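Local coordinates for PAN2-PAN3 deadenylation complex catalytic subunit pan2 (Neurospora crassa, PDB 4CZW), which probably shortens the poly(A) tails of mRNA as the exonuclease subunit of the Pan2-Pan3 deadenylation complex, this chain holding its pseudoprotease and nuclease domains, at residues 436-448 with 542-554. Sequence-based numbering, arbitrary orientation.
Sequences PGPDTVIAIDTEF and LGCKFLGHGLSQD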
loop_
_atom_site.group_PDB
_atom_site.type_symbol
_atom_site.label_atom_id
_atom_site.label_comp_id
_atom_site.label_asym_id
_atom_site.label_seq_id
_atom_site.Cartn_x
_atom_site.Cartn_y
_atom_site.Cartn_z
ATOM N N PRO A 436 -14.382 15.199 -15.830
ATOM C CA PRO A 436 -14.701 15.249 -14.398
ATOM C C PRO A 436 -13.791 16.193 -13.615
ATOM O O PRO A 436 -12.602 16.301 -13.911
ATOM C CB PRO A 436 -14.494 13.799 -13.943
ATOM C CG PRO A 436 -14.630 12.986 -15.182
ATOM C CD PRO A 436 -14.055 13.833 -16.271
ATOM N N GLY A 437 -14.360 16.869 -12.620
ATOM C CA GLY A 437 -13.609 17.790 -11.788
ATOM C C GLY A 437 -14.164 17.857 -10.378
ATOM O O GLY A 437 -15.001 17.038 -9.999
ATOM N N PRO A 438 -13.696 18.837 -9.589
ATOM C CA PRO A 438 -14.134 19.028 -8.200
ATOM C C PRO A 438 -15.618 19.371 -8.079
ATOM O O PRO A 438 -16.229 19.092 -7.047
ATOM C CB PRO A 438 -13.269 20.198 -7.718
ATOM C CG PRO A 438 -12.085 20.201 -8.628
ATOM C CD PRO A 438 -12.615 19.766 -9.957
ATOM N N ASP A 439 -16.187 19.968 -9.121
ATOM C CA ASP A 439 -17.591 20.362 -9.105
ATOM C C ASP A 439 -18.499 19.230 -9.575
ATOM O O ASP A 439 -19.710 19.259 -9.352
ATOM C CB ASP A 439 -17.809 21.599 -9.977
ATOM C CG ASP A 439 -17.010 22.796 -9.500
ATOM O OD1 ASP A 439 -16.801 22.925 -8.275
ATOM O OD2 ASP A 439 -16.591 23.609 -10.351
ATOM N N THR A 440 -17.907 18.234 -10.225
ATOM C CA THR A 440 -18.666 17.125 -10.790
ATOM C C THR A 440 -19.219 16.193 -9.713
ATOM O O THR A 440 -18.481 15.709 -8.856
ATOM C CB THR A 440 -17.804 16.302 -11.768
ATOM O OG1 THR A 440 -17.361 17.142 -12.841
ATOM C CG2 THR A 440 -18.602 15.140 -12.339
ATOM N N VAL A 441 -20.524 15.951 -9.768
ATOM C CA VAL A 441 -21.172 15.004 -8.869
ATOM C C VAL A 441 -21.526 13.725 -9.619
ATOM O O VAL A 441 -22.120 13.775 -10.696
ATOM C CB VAL A 441 -22.448 15.598 -8.238
ATOM C CG1 VAL A 441 -23.144 14.563 -7.366
ATOM C CG2 VAL A 441 -22.116 16.849 -7.436
ATOM N N ILE A 442 -21.155 12.580 -9.055
ATOM C CA ILE A 442 -21.451 11.297 -9.681
ATOM C C ILE A 442 -22.180 10.359 -8.720
ATOM O O ILE A 442 -21.851 10.285 -7.536
ATOM C CB ILE A 442 -20.167 10.608 -10.195
ATOM C CG1 ILE A 442 -19.137 10.476 -9.071
ATOM C CG2 ILE A 442 -19.572 11.386 -11.359
ATOM C CD1 ILE A 442 -17.849 9.811 -9.503
ATOM N N ALA A 443 -23.181 9.654 -9.239
ATOM C CA ALA A 443 -23.929 8.682 -8.448
ATOM C C ALA A 443 -23.369 7.282 -8.668
ATOM O O ALA A 443 -23.181 6.856 -9.807
ATOM C CB ALA A 443 -25.407 8.730 -8.800
ATOM N N ILE A 444 -23.106 6.567 -7.579
ATOM C CA ILE A 444 -22.451 5.267 -7.671
ATOM C C ILE A 444 -23.104 4.208 -6.777
ATOM O O ILE A 444 -23.520 4.495 -5.653
ATOM C CB ILE A 444 -20.945 5.386 -7.317
ATOM C CG1 ILE A 444 -20.239 4.035 -7.454
ATOM C CG2 ILE A 444 -20.757 5.968 -5.920
ATOM C CD1 ILE A 444 -18.759 4.084 -7.150
ATOM N N ASP A 445 -23.206 2.990 -7.300
ATOM C CA ASP A 445 -23.674 1.843 -6.530
ATOM C C ASP A 445 -23.034 0.564 -7.066
ATOM O O ASP A 445 -22.712 0.476 -8.250
ATOM C CB ASP A 445 -25.200 1.737 -6.578
ATOM C CG ASP A 445 -25.733 0.625 -5.696
ATOM O OD1 ASP A 445 -25.218 0.460 -4.570
ATOM O OD2 ASP A 445 -26.658 -0.092 -6.131
ATOM N N THR A 446 -22.844 -0.422 -6.194
ATOM C CA THR A 446 -22.187 -1.666 -6.589
ATOM C C THR A 446 -22.994 -2.903 -6.202
ATOM O O THR A 446 -23.969 -2.815 -5.457
ATOM C CB THR A 446 -20.782 -1.783 -5.959
ATOM O OG1 THR A 446 -20.900 -1.882 -4.534
ATOM C CG2 THR A 446 -19.925 -0.575 -6.315
ATOM N N GLU A 447 -22.579 -4.054 -6.723
ATOM C CA GLU A 447 -23.195 -5.332 -6.379
ATOM C C GLU A 447 -22.137 -6.307 -5.868
ATOM O O GLU A 447 -21.014 -6.330 -6.370
ATOM C CB GLU A 447 -23.928 -5.925 -7.585
ATOM C CG GLU A 447 -24.986 -5.012 -8.190
ATOM C CD GLU A 447 -26.160 -4.763 -7.258
ATOM O OE1 GLU A 447 -26.352 -5.548 -6.306
ATOM O OE2 GLU A 447 -26.894 -3.778 -7.483
ATOM N N PHE A 448 -22.499 -7.110 -4.872
ATOM C CA PHE A 448 -21.538 -8.003 -4.227
ATOM C C PHE A 448 -21.756 -9.469 -4.591
ATOM O O PHE A 448 -22.841 -9.865 -5.015
ATOM C CB PHE A 448 -21.604 -7.861 -2.702
ATOM C CG PHE A 448 -21.235 -6.495 -2.191
ATOM C CD1 PHE A 448 -20.589 -5.577 -3.002
ATOM C CD2 PHE A 448 -21.528 -6.137 -0.885
ATOM C CE1 PHE A 448 -20.253 -4.324 -2.523
ATOM C CE2 PHE A 448 -21.191 -4.887 -0.400
ATOM C CZ PHE A 448 -20.554 -3.980 -1.221
ATOM N N LEU A 542 -9.603 13.243 -8.983
ATOM C CA LEU A 542 -10.045 14.368 -9.798
ATOM C C LEU A 542 -10.855 15.342 -8.949
ATOM O O LEU A 542 -11.062 16.494 -9.332
ATOM C CB LEU A 542 -10.869 13.888 -10.996
ATOM C CG LEU A 542 -10.082 13.290 -12.165
ATOM C CD1 LEU A 542 -11.020 12.826 -13.268
ATOM C CD2 LEU A 542 -9.078 14.295 -12.704
ATOM N N GLY A 543 -11.307 14.869 -7.791
ATOM C CA GLY A 543 -12.031 15.703 -6.850
ATOM C C GLY A 543 -13.536 15.546 -6.933
ATOM O O GLY A 543 -14.281 16.354 -6.379
ATOM N N CYS A 544 -13.986 14.501 -7.622
ATOM C CA CYS A 544 -15.413 14.266 -7.815
ATOM C C CYS A 544 -16.134 13.976 -6.504
ATOM O O CYS A 544 -15.536 13.480 -5.549
ATOM C CB CYS A 544 -15.638 13.108 -8.789
ATOM S SG CYS A 544 -15.012 13.401 -10.453
ATOM N N LYS A 545 -17.424 14.292 -6.472
ATOM C CA LYS A 545 -18.259 14.020 -5.309
ATOM C C LYS A 545 -19.094 12.766 -5.540
ATOM O O LYS A 545 -19.928 12.723 -6.445
ATOM C CB LYS A 545 -19.164 15.217 -5.009
ATOM C CG LYS A 545 -18.407 16.514 -4.777
ATOM C CD LYS A 545 -19.340 17.712 -4.763
ATOM C CE LYS A 545 -18.558 19.011 -4.651
ATOM N NZ LYS A 545 -19.436 20.209 -4.759
ATOM N N PHE A 546 -18.861 11.746 -4.723
ATOM C CA PHE A 546 -19.547 10.468 -4.879
ATOM C C PHE A 546 -20.884 10.461 -4.148
ATOM O O PHE A 546 -20.939 10.619 -2.928
ATOM C CB PHE A 546 -18.662 9.323 -4.382
ATOM C CG PHE A 546 -17.523 8.992 -5.306
ATOM C CD1 PHE A 546 -16.419 9.823 -5.393
ATOM C CD2 PHE A 546 -17.558 7.848 -6.085
ATOM C CE1 PHE A 546 -15.373 9.523 -6.244
ATOM C CE2 PHE A 546 -16.513 7.540 -6.936
ATOM C CZ PHE A 546 -15.419 8.379 -7.016
ATOM N N LEU A 547 -21.960 10.276 -4.907
ATOM C CA LEU A 547 -23.308 10.265 -4.352
ATOM C C LEU A 547 -23.866 8.845 -4.328
ATOM O O LEU A 547 -23.765 8.115 -5.313
ATOM C CB LEU A 547 -24.223 11.193 -5.160
ATOM C CG LEU A 547 -25.560 11.641 -4.558
ATOM C CD1 LEU A 547 -25.968 12.985 -5.145
ATOM C CD2 LEU A 547 -26.655 10.611 -4.793
ATOM N N GLY A 548 -24.454 8.456 -3.201
ATOM C CA GLY A 548 -25.025 7.130 -3.065
ATOM C C GLY A 548 -25.722 6.913 -1.736
ATOM O O GLY A 548 -25.884 7.846 -0.949
ATOM N N HIS A 549 -26.134 5.675 -1.487
ATOM C CA HIS A 549 -26.829 5.332 -0.252
ATOM C C HIS A 549 -26.049 4.278 0.527
ATOM O O HIS A 549 -25.894 3.147 0.069
ATOM C CB HIS A 549 -28.241 4.829 -0.554
ATOM C CG HIS A 549 -29.126 4.750 0.652
ATOM N ND1 HIS A 549 -29.850 5.828 1.114
ATOM C CD2 HIS A 549 -29.402 3.724 1.490
ATOM C CE1 HIS A 549 -30.536 5.468 2.183
ATOM N NE2 HIS A 549 -30.282 4.197 2.434
ATOM N N GLY A 550 -25.563 4.656 1.706
ATOM C CA GLY A 550 -24.763 3.765 2.527
ATOM C C GLY A 550 -23.470 3.373 1.837
ATOM O O GLY A 550 -23.136 2.192 1.745
ATOM N N LEU A 551 -22.739 4.374 1.359
ATOM C CA LEU A 551 -21.540 4.149 0.555
ATOM C C LEU A 551 -20.365 3.578 1.347
ATOM O O LEU A 551 -19.376 3.142 0.758
ATOM C CB LEU A 551 -21.110 5.455 -0.116
ATOM C CG LEU A 551 -21.996 5.959 -1.257
ATOM C CD1 LEU A 551 -21.443 7.252 -1.830
ATOM C CD2 LEU A 551 -22.124 4.902 -2.342
ATOM N N SER A 552 -20.470 3.580 2.672
ATOM C CA SER A 552 -19.386 3.087 3.519
ATOM C C SER A 552 -19.139 1.599 3.293
ATOM O O SER A 552 -18.006 1.129 3.387
ATOM C CB SER A 552 -19.689 3.347 4.996
ATOM O OG SER A 552 -20.762 2.540 5.449
ATOM N N GLN A 553 -20.205 0.864 2.993
ATOM C CA GLN A 553 -20.094 -0.565 2.733
ATOM C C GLN A 553 -19.519 -0.813 1.343
ATOM O O GLN A 553 -18.731 -1.737 1.141
ATOM C CB GLN A 553 -21.457 -1.245 2.878
ATOM C CG GLN A 553 -21.409 -2.762 2.807
ATOM C CD GLN A 553 -22.766 -3.399 3.037
ATOM O OE1 GLN A 553 -23.783 -2.710 3.115
ATOM N NE2 GLN A 553 -22.786 -4.722 3.150
ATOM N N ASP A 554 -19.920 0.022 0.388
ATOM C CA ASP A 554 -19.414 -0.071 -0.976
ATOM C C ASP A 554 -17.913 0.184 -1.018
ATOM O O ASP A 554 -17.150 -0.644 -1.515
ATOM C CB ASP A 554 -20.139 0.923 -1.888
ATOM C CG ASP A 554 -21.617 0.615 -2.030
ATOM O OD1 ASP A 554 -22.406 1.060 -1.170
ATOM O OD2 ASP A 554 -21.992 -0.064 -3.009
HETATM O O HOH W 1 -25.585 3.824 -3.505
#
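Ile442 and Phe546 lie side by side on one face of two parallel strands, 441-448 and 545-548, where four backbone hydrogen bonds link Thr440, Ile442 and Ile444 to Lys545 and Leu547. The flexible end of Ile442 brings its CD1 methyl over the flat face of the Phe546 ring, 3.8 Å from the centroid, a CH-pi contact. Ile444 takes the same ring from its edge, CG2 lying 3.7 Å from Phe546 CD2; CG1 stands anti to the backbone N (chi1 -178°), which turns CG2 toward both the ring and Leu551 CD2. Strand 545-548 ends at Gly548, where a side chain would collide with Ile444 O, and a water bridges Ile444 O and His549 N. Thr446 then meets Asp554: threonine offers a hydroxyl short enough to meet the carboxylate, OG1 donating to OD2 (2.6 Å) on the anti side, while its backbone N adds a weak bond to that oxygen. A valine in place of Thr446 would probably leave OD2 with that weak bond alone from this strand and the carboxylate freer to turn. Asp554, Asp445 and Glu447, with Asp607, probably bind the catalytic divalent metals, consistent with a DEDD-type exonuclease; a metal between them would probably relieve the closeness of Asp445 OD1 and Asp554 OD2, 3.6 Å apart. Strand 471-481 flanks strand 441-451, helix 529-541 packs on Ile442 and Phe546, and helix 604-623 reaches Asp445 and Leu547.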